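Local structure of putative HpcE protein (Mycolicibacterium smegmatis, 6V77) at residues B[76-80]-B[210-216]; B[110-114]-B[173-177]; B[119-123]-B[205-209]; B[124-130]-B[143-149]; B[177-181]-B[269-273]. The protein is of unestablished function but belongs to the fumarylacetoacetate hydrolase (FAH) family and carries a zinc ion in a carboxylate site. One frame throughout, in Å; residues are numbered along the deposited sequence. Where two conformers were deposited one is given.

All five contacts lie in the FAH family region. Interactions 3 and 4 use consecutive parts of strand 118-128: the first part carries two zinc ligands and meets strand 204-210, the second pairs with strand 144-155. Their centres are about 20 Å apart. Strand 204-210 runs on into the loop of interaction 1, centred about 13 Å from interaction 3. Interactions 2 and 5 share Ser177, and strands 110-113 and 269-277 are neighbours in the five-stranded sheet. Gly180 of interaction 5 probably hydrogen-bonds Val149 of interaction 4. Along the chain, interaction 4 closes before interaction 5 opens. Interactions 3 and 5 pack the five-stranded sheet on the larger sheet, while interaction 4 pairs two strands within the larger one.

Interaction 1. Residues B[76-80]-B[210-216]; sequences GLNYD and RTSQLIF
Asn78 OD1 takes the backbone N-H of Phe216 at 2.7 Å (Phe216 N to Asn78 OD1), in the carbonyl plane and on a lone pair. The other half of the same amide gives a bond in return, from Asn78 ND2 to Phe216 O at 3.1 Å, with the acceptor close to the amide plane. This two-bond clasp on the main chain of one residue fixes the rotation of the amide, which is buried. CG lies anti to the backbone N (chi1 -160°), a setting that swings the amide across to the 210-216 loop. A third bond runs from Ile215 N to Asn78 O at 2.9 Å; here the donor stands well above the carbonyl plane.

Beside these bonds the Tyr79 ring is packed by its neighbours. Leu214 CD2 touches Tyr79 CE2 at 3.4 Å, the two side chains crossing obliquely, while Arg210 O sits at the ring edge near its plane. Thr211 CG2 lies 3.5 Å from Tyr79 OH. The methyl CD1 of Ile215 reaches the backbone at Asp80 N, at 3.6 Å. A water bridges the segments, accepting from Asp80 N and donating to Gln213 O.

Tyr79 is the N-cap residue of helix 80-85, and the 3-10 turn 211-213 follows strand 204-210. Asn78 ND2 has a second acceptor in Thr239 O. Asn78 and Phe216 both rest on Leu221 of helix 218-226, and Tyr79 and Thr211 pack on Leu197 of strand 196-201. The contact thus joins the loops before helices 80-85 and 218-226 at the end of strand 204-210, the outermost neighbour of strand 196-201 in the five-stranded sheet.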
# COMPACT_ATOMS: atom_id res chain seq x y z
N GLY B 76 9.84 -0.90 11.05
CA GLY B 76 11.09 -1.58 11.32
C GLY B 76 11.72 -1.09 12.62
O GLY B 76 11.36 -0.04 13.13
N LEU B 77 12.67 -1.87 13.12
CA LEU B 77 13.46 -1.55 14.31
C LEU B 77 12.69 -0.77 15.37
O LEU B 77 12.97 0.40 15.61
CB LEU B 77 14.71 -0.75 13.92
CG LEU B 77 15.53 -1.37 12.79
CD1 LEU B 77 16.74 -0.51 12.49
CD2 LEU B 77 15.94 -2.80 13.11
N ASN B 78 11.70 -1.41 16.01
CA ASN B 78 10.89 -0.72 17.01
C ASN B 78 10.94 -1.42 18.36
O ASN B 78 10.10 -1.16 19.23
CB ASN B 78 9.44 -0.58 16.51
CG ASN B 78 8.69 0.52 17.25
OD1 ASN B 78 9.29 1.33 17.95
ND2 ASN B 78 7.37 0.55 17.09
N TYR B 79 11.93 -2.29 18.57
CA TYR B 79 12.32 -2.78 19.89
C TYR B 79 13.84 -2.67 19.94
O TYR B 79 14.51 -2.99 18.95
CB TYR B 79 11.90 -4.25 20.12
CG TYR B 79 10.41 -4.52 20.21
CD1 TYR B 79 9.83 -4.88 21.43
CD2 TYR B 79 9.59 -4.45 19.07
CE1 TYR B 79 8.47 -5.15 21.53
CE2 TYR B 79 8.22 -4.70 19.16
CZ TYR B 79 7.67 -5.06 20.39
OH TYR B 79 6.32 -5.32 20.49
N ASP B 80 14.38 -2.18 21.05
CA ASP B 80 15.81 -1.88 21.07
C ASP B 80 16.64 -3.11 20.80
O ASP B 80 17.63 -3.05 20.06
CB ASP B 80 16.23 -1.26 22.39
CG ASP B 80 17.65 -0.71 22.34
OD1 ASP B 80 18.00 -0.06 21.32
OD2 ASP B 80 18.42 -0.92 23.31
N ARG B 210 7.46 -7.98 25.66
CA ARG B 210 6.20 -7.28 25.92
C ARG B 210 6.21 -5.98 25.13
O ARG B 210 7.26 -5.37 24.95
CB ARG B 210 6.00 -6.97 27.42
CG ARG B 210 5.97 -8.21 28.34
CD ARG B 210 5.50 -7.86 29.77
NE ARG B 210 4.08 -7.52 29.81
CZ ARG B 210 3.10 -8.38 30.07
NH1 ARG B 210 1.84 -7.98 30.07
NH2 ARG B 210 3.39 -9.65 30.34
N THR B 211 5.03 -5.58 24.64
CA THR B 211 4.98 -4.36 23.82
C THR B 211 5.29 -3.10 24.61
O THR B 211 5.39 -2.02 24.00
CB THR B 211 3.63 -4.20 23.14
OG1 THR B 211 2.61 -4.01 24.13
CG2 THR B 211 3.31 -5.41 22.28
N SER B 212 5.40 -3.19 25.94
CA SER B 212 5.95 -2.08 26.71
C SER B 212 7.40 -1.78 26.32
O SER B 212 7.91 -0.71 26.67
CB SER B 212 5.84 -2.38 28.21
OG SER B 212 6.40 -3.65 28.49
N GLN B 213 8.06 -2.69 25.60
CA GLN B 213 9.40 -2.44 25.09
C GLN B 213 9.41 -1.77 23.72
O GLN B 213 10.48 -1.63 23.12
CB GLN B 213 10.21 -3.75 25.02
CG GLN B 213 10.46 -4.39 26.38
CD GLN B 213 11.10 -3.42 27.34
OE1 GLN B 213 10.55 -3.11 28.39
NE2 GLN B 213 12.27 -2.92 26.98
N LEU B 214 8.25 -1.36 23.18
CA LEU B 214 8.27 -0.64 21.92
C LEU B 214 9.04 0.67 22.08
O LEU B 214 8.86 1.39 23.06
CB LEU B 214 6.83 -0.34 21.45
CG LEU B 214 6.05 -1.51 20.84
CD1 LEU B 214 4.57 -1.15 20.79
CD2 LEU B 214 6.56 -1.80 19.41
N ILE B 215 9.94 0.96 21.13
CA ILE B 215 10.63 2.24 21.15
C ILE B 215 9.64 3.36 20.89
O ILE B 215 9.63 4.39 21.58
CB ILE B 215 11.77 2.25 20.12
CG1 ILE B 215 12.81 1.19 20.46
CG2 ILE B 215 12.41 3.63 20.04
CD1 ILE B 215 13.85 0.96 19.34
N PHE B 216 8.78 3.17 19.89
CA PHE B 216 7.71 4.11 19.57
C PHE B 216 6.40 3.40 19.85
O PHE B 216 6.01 2.49 19.10
CB PHE B 216 7.82 4.54 18.10
CG PHE B 216 9.19 5.04 17.73
CD1 PHE B 216 9.63 6.29 18.18
CD2 PHE B 216 10.05 4.26 16.97
CE1 PHE B 216 10.90 6.74 17.86
CE2 PHE B 216 11.32 4.71 16.66
CZ PHE B 216 11.74 5.95 17.11
O HOH W 1 13.09 -1.52 23.37

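Interaction 2. Residues B[110-114]-B[173-177]; sequences TVQLP and HAGFS. With EDO (1,2-ethanediol), chain K.
A type II beta turn from His173 to Phe176 packs against strand 110-113 and Pro114, with the proline against both the His173 and Phe176 rings. Pro114 CG stands over the face of the His173 imidazole, 3.9 Å from the ring centroid and 12° off its normal, a CH-pi contact. Pro114 and Phe176 point at each other from opposite directions, with Pro114 CD 3.6 Å from Phe176 CZ. Within the turn, CB of His173 covers one face of the Phe176 ring.

Gly175 occupies the third position of the turn with a positive phi (74°), as expected in type II, and the turn is closed by Phe176 N to His173 O. Strand 110-113 is outermost in the five-stranded sheet, beside strand 269-277, and its Val111 CG1 faces the turn, 4.2 Å from Gly175 O. No direct hydrogen bond joins the two segments; two waters bridge them instead. Both donate to Ala174 O, one also donating to Gln112 O at 2.7 Å and the other accepting from Gln112 N.

A 1,2-ethanediol, probably from the crystallisation liquor, is gripped at the subunit boundary: His173 ND1 lies 2.8 Å from its O1, Ala174 N donates to its O2 at 2.9 Å, and Thr228 O of the second subunit also binds it.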
# COMPACT_ATOMS: atom_id res chain seq x y z
N THR B 110 -0.58 -23.31 6.24
CA THR B 110 0.71 -23.52 5.57
C THR B 110 1.16 -22.27 4.84
O THR B 110 0.36 -21.50 4.30
CB THR B 110 0.67 -24.69 4.56
OG1 THR B 110 -0.27 -24.40 3.52
CG2 THR B 110 0.33 -26.01 5.24
N VAL B 111 2.48 -22.08 4.81
CA VAL B 111 3.09 -20.96 4.09
C VAL B 111 4.17 -21.51 3.18
O VAL B 111 5.02 -22.30 3.62
CB VAL B 111 3.67 -19.90 5.05
CG1 VAL B 111 4.33 -18.77 4.27
CG2 VAL B 111 2.60 -19.39 6.01
N GLN B 112 4.16 -21.08 1.92
CA GLN B 112 5.17 -21.52 0.97
C GLN B 112 6.45 -20.72 1.20
O GLN B 112 6.41 -19.49 1.33
CB GLN B 112 4.66 -21.33 -0.47
CG GLN B 112 3.38 -22.11 -0.78
CD GLN B 112 3.61 -23.61 -0.88
OE1 GLN B 112 4.62 -24.06 -1.42
NE2 GLN B 112 2.67 -24.39 -0.36
N LEU B 113 7.57 -21.44 1.31
CA LEU B 113 8.89 -20.82 1.42
C LEU B 113 9.44 -20.48 0.05
O LEU B 113 9.79 -21.39 -0.72
CB LEU B 113 9.87 -21.77 2.12
CG LEU B 113 9.71 -22.04 3.61
CD1 LEU B 113 10.55 -23.27 3.96
CD2 LEU B 113 10.12 -20.81 4.41
N PRO B 114 9.55 -19.21 -0.30
CA PRO B 114 10.33 -18.85 -1.48
C PRO B 114 11.79 -19.17 -1.25
O PRO B 114 12.24 -19.34 -0.11
CB PRO B 114 10.10 -17.34 -1.60
CG PRO B 114 9.83 -16.91 -0.20
CD PRO B 114 9.04 -18.03 0.42
N HIS B 173 5.78 -11.52 -0.08
CA HIS B 173 5.51 -12.78 -0.76
C HIS B 173 4.14 -13.30 -0.35
O HIS B 173 3.58 -12.89 0.66
CB HIS B 173 6.57 -13.82 -0.41
CG HIS B 173 7.89 -13.57 -1.05
ND1 HIS B 173 8.26 -14.15 -2.25
CD2 HIS B 173 8.95 -12.83 -0.65
CE1 HIS B 173 9.48 -13.78 -2.56
NE2 HIS B 173 9.93 -12.98 -1.61
N ALA B 174 3.61 -14.24 -1.13
CA ALA B 174 2.31 -14.81 -0.78
C ALA B 174 2.32 -15.35 0.64
O ALA B 174 3.21 -16.12 1.02
CB ALA B 174 1.95 -15.93 -1.75
N GLY B 175 1.33 -14.93 1.42
CA GLY B 175 1.15 -15.38 2.79
C GLY B 175 2.13 -14.82 3.78
O GLY B 175 2.16 -15.29 4.92
N PHE B 176 2.93 -13.84 3.39
CA PHE B 176 3.89 -13.27 4.34
C PHE B 176 3.30 -12.28 5.33
O PHE B 176 4.04 -11.79 6.19
CB PHE B 176 5.06 -12.60 3.58
CG PHE B 176 6.21 -13.55 3.27
CD1 PHE B 176 6.00 -14.92 3.10
CD2 PHE B 176 7.51 -13.07 3.12
CE1 PHE B 176 7.05 -15.80 2.80
CE2 PHE B 176 8.59 -13.94 2.81
CZ PHE B 176 8.35 -15.31 2.67
N SER B 177 1.99 -11.98 5.28
CA SER B 177 1.37 -11.05 6.22
C SER B 177 0.11 -11.65 6.84
O SER B 177 -0.99 -11.12 6.67
CB SER B 177 1.04 -9.72 5.53
OG SER B 177 2.17 -9.31 4.78
C1 EDO K . 6.29 -16.23 -4.95
O1 EDO K . 7.50 -15.88 -4.25
C2 EDO K . 5.04 -15.80 -4.18
O2 EDO K . 5.31 -14.59 -3.46
O HOH W 2 5.35 -17.43 -0.07
O HOH W 3 2.26 -18.92 1.36

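Interaction 3. Residues B[119-123]-B[205-209]; sequences DWEVE and TVQHS. With ZN (zinc ion), chain L.
Gln207 OE1 receives the backbone N-H of Val122 at 3.0 Å in a nearly straight bond (173° at the hydrogen), the donor tilted 21° from the carbonyl plane. The glutamine chain is extended beyond CG and slides past Val122 in the opposite direction, bringing OE1 to 3.3 Å from Val122 CG1. The same oxygen lies at the edge of the Trp120 indole, near its plane, 3.4 Å from Trp120 CD1. Val206 CG2 packs 3.5 Å from Trp120 NE1, at about a right angle, while the indole N-H finds its polar partner in Gly244.

Val206 and Gln207 form a classic beta bulge opposite Ala199, which turns both side chains toward the 119-123 segment. The other end of the amide is positioned by Thr241 OG1, which accepts from Gln207 NE2 and also bonds Val122 O.

Turned away from Gln207, Glu121 OE1 and Glu123 OE2 each bind the zinc ion at 2.2 Å, with Asp152 and a water completing the modelled ligands. Each glutamate binds through one oxygen; Glu121 OE2 is paired with Arg156. Gln207 acts from outside the metal shell: by holding Val122, the residue between the two glutamates, it probably helps keep their backbone in place.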
# COMPACT_ATOMS: atom_id res chain seq x y z
N ASP B 119 12.52 -15.40 7.41
CA ASP B 119 12.71 -15.09 8.81
C ASP B 119 11.36 -14.75 9.43
O ASP B 119 10.46 -14.27 8.74
CB ASP B 119 13.68 -13.93 8.94
CG ASP B 119 14.37 -13.88 10.28
OD1 ASP B 119 14.04 -14.68 11.18
OD2 ASP B 119 15.27 -13.02 10.40
N TRP B 120 11.24 -14.99 10.73
CA TRP B 120 10.01 -14.77 11.50
C TRP B 120 10.09 -13.46 12.27
O TRP B 120 11.18 -13.02 12.67
CB TRP B 120 9.80 -15.92 12.49
CG TRP B 120 11.00 -16.12 13.41
CD1 TRP B 120 11.22 -15.50 14.61
CD2 TRP B 120 12.14 -16.96 13.18
NE1 TRP B 120 12.42 -15.92 15.14
CE2 TRP B 120 13.00 -16.80 14.28
CE3 TRP B 120 12.51 -17.83 12.14
CZ2 TRP B 120 14.20 -17.49 14.38
CZ3 TRP B 120 13.71 -18.51 12.25
CH2 TRP B 120 14.54 -18.34 13.36
N GLU B 121 8.91 -12.85 12.51
CA GLU B 121 8.81 -11.59 13.27
C GLU B 121 7.40 -11.50 13.86
O GLU B 121 6.48 -11.05 13.16
CB GLU B 121 9.09 -10.37 12.37
CG GLU B 121 10.50 -10.28 11.72
CD GLU B 121 10.86 -8.88 11.22
OE1 GLU B 121 9.94 -8.05 11.10
OE2 GLU B 121 12.05 -8.60 10.98
N VAL B 122 7.21 -11.90 15.12
CA VAL B 122 5.90 -11.70 15.75
C VAL B 122 5.66 -10.21 15.94
O VAL B 122 6.57 -9.47 16.33
CB VAL B 122 5.77 -12.44 17.10
CG1 VAL B 122 6.87 -12.05 18.09
CG2 VAL B 122 4.39 -12.17 17.74
N GLU B 123 4.44 -9.75 15.66
CA GLU B 123 4.14 -8.33 15.85
C GLU B 123 2.73 -8.13 16.36
O GLU B 123 1.81 -8.89 16.03
CB GLU B 123 4.31 -7.53 14.55
CG GLU B 123 5.64 -7.79 13.86
CD GLU B 123 6.10 -6.66 12.99
OE1 GLU B 123 5.37 -5.66 12.81
OE2 GLU B 123 7.23 -6.77 12.50
N THR B 205 11.01 -21.65 22.19
CA THR B 205 10.81 -20.20 22.10
C THR B 205 11.95 -19.57 21.31
O THR B 205 13.12 -19.89 21.53
CB THR B 205 10.73 -19.55 23.49
OG1 THR B 205 9.65 -20.13 24.23
CG2 THR B 205 10.47 -18.04 23.36
N VAL B 206 11.59 -18.71 20.36
CA VAL B 206 12.56 -17.90 19.64
C VAL B 206 12.33 -16.41 19.82
O VAL B 206 13.28 -15.63 19.63
CB VAL B 206 12.58 -18.26 18.13
CG1 VAL B 206 13.13 -19.69 17.93
CG2 VAL B 206 11.19 -18.13 17.54
N GLN B 207 11.12 -15.97 20.15
CA GLN B 207 10.88 -14.58 20.53
C GLN B 207 9.98 -14.56 21.75
O GLN B 207 9.08 -15.40 21.88
CB GLN B 207 10.23 -13.79 19.40
CG GLN B 207 11.14 -13.57 18.19
CD GLN B 207 10.46 -12.69 17.15
OE1 GLN B 207 9.57 -13.15 16.44
NE2 GLN B 207 10.85 -11.41 17.09
N HIS B 208 10.23 -13.61 22.65
CA HIS B 208 9.37 -13.42 23.82
C HIS B 208 9.67 -12.08 24.46
O HIS B 208 10.78 -11.86 24.96
CB HIS B 208 9.56 -14.53 24.86
CG HIS B 208 8.86 -14.26 26.15
ND1 HIS B 208 9.52 -13.97 27.32
CD2 HIS B 208 7.54 -14.19 26.44
CE1 HIS B 208 8.64 -13.77 28.29
NE2 HIS B 208 7.43 -13.88 27.78
N SER B 209 8.69 -11.18 24.47
CA SER B 209 8.88 -9.84 25.00
C SER B 209 7.51 -9.28 25.39
O SER B 209 6.52 -10.02 25.46
CB SER B 209 9.59 -8.96 23.96
OG SER B 209 10.05 -7.76 24.54
ZN ZN L . 8.70 -6.18 11.03
O HOH W 4 7.31 -4.56 10.76

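Interaction 4. Residues B[124-130]-B[143-149]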
# COMPACT_ATOMS: atom_id res chain seq x y z
N LEU B 124 2.56 -7.08 17.16
CA LEU B 124 1.23 -6.56 17.45
C LEU B 124 0.72 -5.83 16.22
O LEU B 124 1.42 -4.99 15.65
CB LEU B 124 1.26 -5.61 18.64
CG LEU B 124 -0.07 -4.92 18.96
CD1 LEU B 124 -1.06 -5.93 19.48
CD2 LEU B 124 0.15 -3.81 19.99
N VAL B 125 -0.49 -6.18 15.78
CA VAL B 125 -1.15 -5.53 14.65
C VAL B 125 -2.25 -4.64 15.19
O VAL B 125 -3.01 -5.06 16.07
CB VAL B 125 -1.70 -6.58 13.66
CG1 VAL B 125 -2.47 -5.89 12.53
CG2 VAL B 125 -0.56 -7.39 13.07
N VAL B 126 -2.33 -3.42 14.66
CA VAL B 126 -3.31 -2.41 15.03
C VAL B 126 -4.19 -2.14 13.82
O VAL B 126 -3.68 -1.99 12.70
CB VAL B 126 -2.63 -1.12 15.52
CG1 VAL B 126 -3.68 0.02 15.74
CG2 VAL B 126 -1.82 -1.40 16.80
N VAL B 127 -5.51 -2.10 14.03
CA VAL B 127 -6.46 -1.80 12.95
C VAL B 127 -7.17 -0.52 13.35
O VAL B 127 -7.70 -0.43 14.46
CB VAL B 127 -7.48 -2.94 12.74
CG1 VAL B 127 -8.46 -2.58 11.63
CG2 VAL B 127 -6.77 -4.24 12.42
N MET B 128 -7.18 0.47 12.46
CA MET B 128 -7.76 1.76 12.77
C MET B 128 -9.28 1.71 12.73
O MET B 128 -9.87 1.07 11.85
CB MET B 128 -7.27 2.82 11.77
CG MET B 128 -5.74 2.98 11.75
SD MET B 128 -5.08 3.42 13.38
CE MET B 128 -5.84 5.05 13.67
N GLY B 129 -9.92 2.43 13.66
CA GLY B 129 -11.37 2.55 13.69
C GLY B 129 -11.83 3.95 13.32
O GLY B 129 -13.00 4.17 12.99
N ARG B 130 -10.92 4.91 13.40
CA ARG B 130 -11.17 6.29 12.98
C ARG B 130 -9.91 6.79 12.30
O ARG B 130 -8.81 6.42 12.71
CB ARG B 130 -11.51 7.17 14.17
CG ARG B 130 -11.86 8.61 13.77
CD ARG B 130 -12.11 9.47 15.00
NE ARG B 130 -12.15 10.87 14.59
CZ ARG B 130 -12.30 11.91 15.41
NH1 ARG B 130 -12.46 11.72 16.72
NH2 ARG B 130 -12.31 13.14 14.91
N PHE B 143 -8.70 6.18 18.43
CA PHE B 143 -8.85 6.01 16.99
C PHE B 143 -8.65 4.56 16.56
O PHE B 143 -8.73 4.27 15.36
CB PHE B 143 -7.86 6.90 16.23
CG PHE B 143 -8.21 8.36 16.26
CD1 PHE B 143 -8.54 9.03 15.09
CD2 PHE B 143 -8.21 9.06 17.46
CE1 PHE B 143 -8.87 10.38 15.12
CE2 PHE B 143 -8.55 10.42 17.50
CZ PHE B 143 -8.88 11.08 16.33
N VAL B 144 -8.39 3.65 17.49
CA VAL B 144 -8.07 2.26 17.18
C VAL B 144 -9.33 1.42 17.34
O VAL B 144 -9.97 1.44 18.40
CB VAL B 144 -6.95 1.75 18.10
CG1 VAL B 144 -6.78 0.20 17.99
CG2 VAL B 144 -5.64 2.44 17.75
N ALA B 145 -9.65 0.64 16.30
CA ALA B 145 -10.73 -0.33 16.42
C ALA B 145 -10.32 -1.47 17.34
O ALA B 145 -11.04 -1.80 18.29
CB ALA B 145 -11.09 -0.87 15.03
N GLY B 146 -9.21 -2.11 17.04
CA GLY B 146 -8.74 -3.19 17.90
C GLY B 146 -7.37 -3.64 17.46
O GLY B 146 -6.76 -3.05 16.57
N VAL B 147 -6.89 -4.72 18.09
CA VAL B 147 -5.56 -5.24 17.82
C VAL B 147 -5.68 -6.70 17.44
O VAL B 147 -6.69 -7.35 17.72
CB VAL B 147 -4.62 -5.09 19.04
CG1 VAL B 147 -4.45 -3.62 19.40
CG2 VAL B 147 -5.14 -5.91 20.26
N SER B 148 -4.64 -7.22 16.81
CA SER B 148 -4.62 -8.64 16.48
C SER B 148 -3.17 -9.12 16.48
O SER B 148 -2.23 -8.35 16.74
CB SER B 148 -5.34 -8.90 15.15
OG SER B 148 -5.61 -10.31 15.01
N VAL B 149 -2.98 -10.40 16.17
CA VAL B 149 -1.66 -11.00 16.10
C VAL B 149 -1.22 -11.01 14.65
O VAL B 149 -2.02 -11.30 13.75
CB VAL B 149 -1.66 -12.44 16.66
CG1 VAL B 149 -0.22 -12.99 16.74
CG2 VAL B 149 -2.37 -12.55 18.03
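Strands 124-128 and 144-149 pair antiparallel, their axes 4.6 Å apart at the closest, with Val125-Ser148 and Val127-Gly146 as hydrogen-bonded pairs and a classic beta bulge where Ala145 and Gly146 both face Val127. Val127 O takes Ala145 N at 2.9 Å and, more weakly, Gly146 N. Beyond the bulge, Phe143 O accepts from Gly129 N at 2.8 Å and from Arg130 N at 3.0 Å, both donors on the same face of its plane.

On the sheet face of Leu124, Val126 and Val147, Leu124 CD1 touches Val147 CB, and Val126 CG1 meets Val144 CG2 at 3.7 Å. Helix 218-226 covers this face, Val218 lying on Leu124 and Val126; its Ile222 touches Met128 and Val144. Val125 and Val127 point to the other face, toward strand 177-185. The Met128 chain is bent at chi2 and chi3, curling its methyl CE back to 3.7 Å from Phe143 CB.

At the end of the pair the extended Arg130 chain lies over the Phe143 ring, its CD making a CH-pi contact 3.8 Å from the ring centroid. The guanidinium, 18° from the ring plane, overlaps the ring only toward CZ. The contact is thus chiefly apolar and CH-pi in character, and any part played by the arginine's charge is probably secondary.

Interaction 5. Residues B[177-181]-B[269-273]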
# COMPACT_ATOMS: atom_id res chain seq x y z
N SER B 177 1.99 -11.98 5.28
CA SER B 177 1.37 -11.05 6.22
C SER B 177 0.11 -11.65 6.84
O SER B 177 -0.99 -11.12 6.67
CB SER B 177 1.04 -9.72 5.53
OG SER B 177 2.17 -9.31 4.78
N PRO B 178 0.24 -12.75 7.58
CA PRO B 178 -0.94 -13.29 8.26
C PRO B 178 -1.32 -12.43 9.45
O PRO B 178 -0.46 -11.95 10.19
CB PRO B 178 -0.48 -14.69 8.71
CG PRO B 178 0.98 -14.50 9.00
CD PRO B 178 1.46 -13.52 7.90
N ILE B 179 -2.63 -12.23 9.62
CA ILE B 179 -3.18 -11.46 10.73
C ILE B 179 -4.36 -12.24 11.28
O ILE B 179 -5.19 -12.72 10.51
CB ILE B 179 -3.67 -10.06 10.28
CG1 ILE B 179 -2.57 -9.31 9.53
CG2 ILE B 179 -4.18 -9.26 11.51
CD1 ILE B 179 -3.08 -8.02 8.85
N GLY B 180 -4.44 -12.36 12.61
CA GLY B 180 -5.56 -13.05 13.22
C GLY B 180 -5.17 -13.77 14.49
O GLY B 180 -4.09 -13.56 15.04
N PRO B 181 -6.07 -14.65 14.99
CA PRO B 181 -7.34 -15.02 14.36
C PRO B 181 -8.46 -14.00 14.55
O PRO B 181 -9.39 -13.98 13.74
CB PRO B 181 -7.71 -16.32 15.07
CG PRO B 181 -7.10 -16.17 16.43
CD PRO B 181 -5.78 -15.48 16.18
N GLY B 269 -4.45 -13.66 21.17
CA GLY B 269 -4.65 -14.74 20.21
C GLY B 269 -3.37 -15.50 19.95
O GLY B 269 -2.28 -15.14 20.41
N GLU B 270 -3.52 -16.57 19.18
CA GLU B 270 -2.35 -17.29 18.70
C GLU B 270 -2.67 -17.98 17.39
O GLU B 270 -3.84 -18.24 17.08
CB GLU B 270 -1.86 -18.32 19.72
CG GLU B 270 -2.81 -19.48 19.89
CD GLU B 270 -2.19 -20.59 20.71
OE1 GLU B 270 -2.32 -20.55 21.94
OE2 GLU B 270 -1.54 -21.48 20.12
N PHE B 271 -1.62 -18.34 16.65
CA PHE B 271 -1.80 -19.23 15.51
C PHE B 271 -0.49 -19.94 15.21
O PHE B 271 0.59 -19.47 15.56
CB PHE B 271 -2.32 -18.48 14.26
CG PHE B 271 -1.49 -17.29 13.80
CD1 PHE B 271 -0.39 -17.45 12.96
CD2 PHE B 271 -1.92 -15.99 14.10
CE1 PHE B 271 0.33 -16.34 12.49
CE2 PHE B 271 -1.22 -14.88 13.65
CZ PHE B 271 -0.10 -15.04 12.83
N THR B 272 -0.61 -21.08 14.54
CA THR B 272 0.56 -21.88 14.18
C THR B 272 0.55 -22.15 12.68
O THR B 272 -0.49 -22.46 12.10
CB THR B 272 0.60 -23.19 14.99
OG1 THR B 272 0.66 -22.90 16.39
CG2 THR B 272 1.83 -24.01 14.60
N GLN B 273 1.71 -22.00 12.06
CA GLN B 273 1.86 -22.17 10.62
C GLN B 273 3.00 -23.12 10.33
O GLN B 273 4.04 -23.06 11.00
CB GLN B 273 2.12 -20.84 9.92
CG GLN B 273 1.03 -19.83 10.19
CD GLN B 273 1.25 -18.58 9.40
OE1 GLN B 273 2.17 -17.82 9.68
NE2 GLN B 273 0.43 -18.38 8.36
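Phe271 meets Pro178 and Gly180 where strand 269-273 of the five-stranded sheet packs on strand 177-180 of the larger sheet of this FAH-family fold, the strand axes 8.1 Å apart at their closest and their directions 140° apart. No hydrogen bond links the two segments. Apolar packing comes first, and Phe271 fills much of the interface: its CB bond points toward strand 177-180, and chi1 55°, with CG between the backbone N and the carbonyl carbon, sets the ring against Pro178 and Gly180. Pro178 CG approaches it obliquely, 4.0 Å from Phe271 CE1, and Pro181 CD lies at the ring edge near its plane. Val149 of strand 144-155 and Thr263 of strand 260-265 also touch this ring, placing it between the sheets.

Contacts of polar atoms with carbon make up the second group. Gly180 O lies in the plane of the Phe271 ring, at its edge and 3.4 Å from Phe271 CD2, so the carbonyl oxygen faces the weakly positive rim of ring hydrogens. Gln273 runs aslant Pro178, its chain extended beyond CG, with Gln273 OE1 3.6 Å from Pro178 CG. The amide nitrogen of this glutamine is held by Val108 O, which fixes one end of the group.

Backbone shape sets the corner where the chain leaves the strand. Gly180 has a positive phi of 147°, a backbone shape open to glycine, and the peptide bond before Pro181 is cis. Gly269 is the residue nearest this corner by CA position. There the Pro181 ring meets the other backbone through CD, which lies 3.5 Å from Glu270 O.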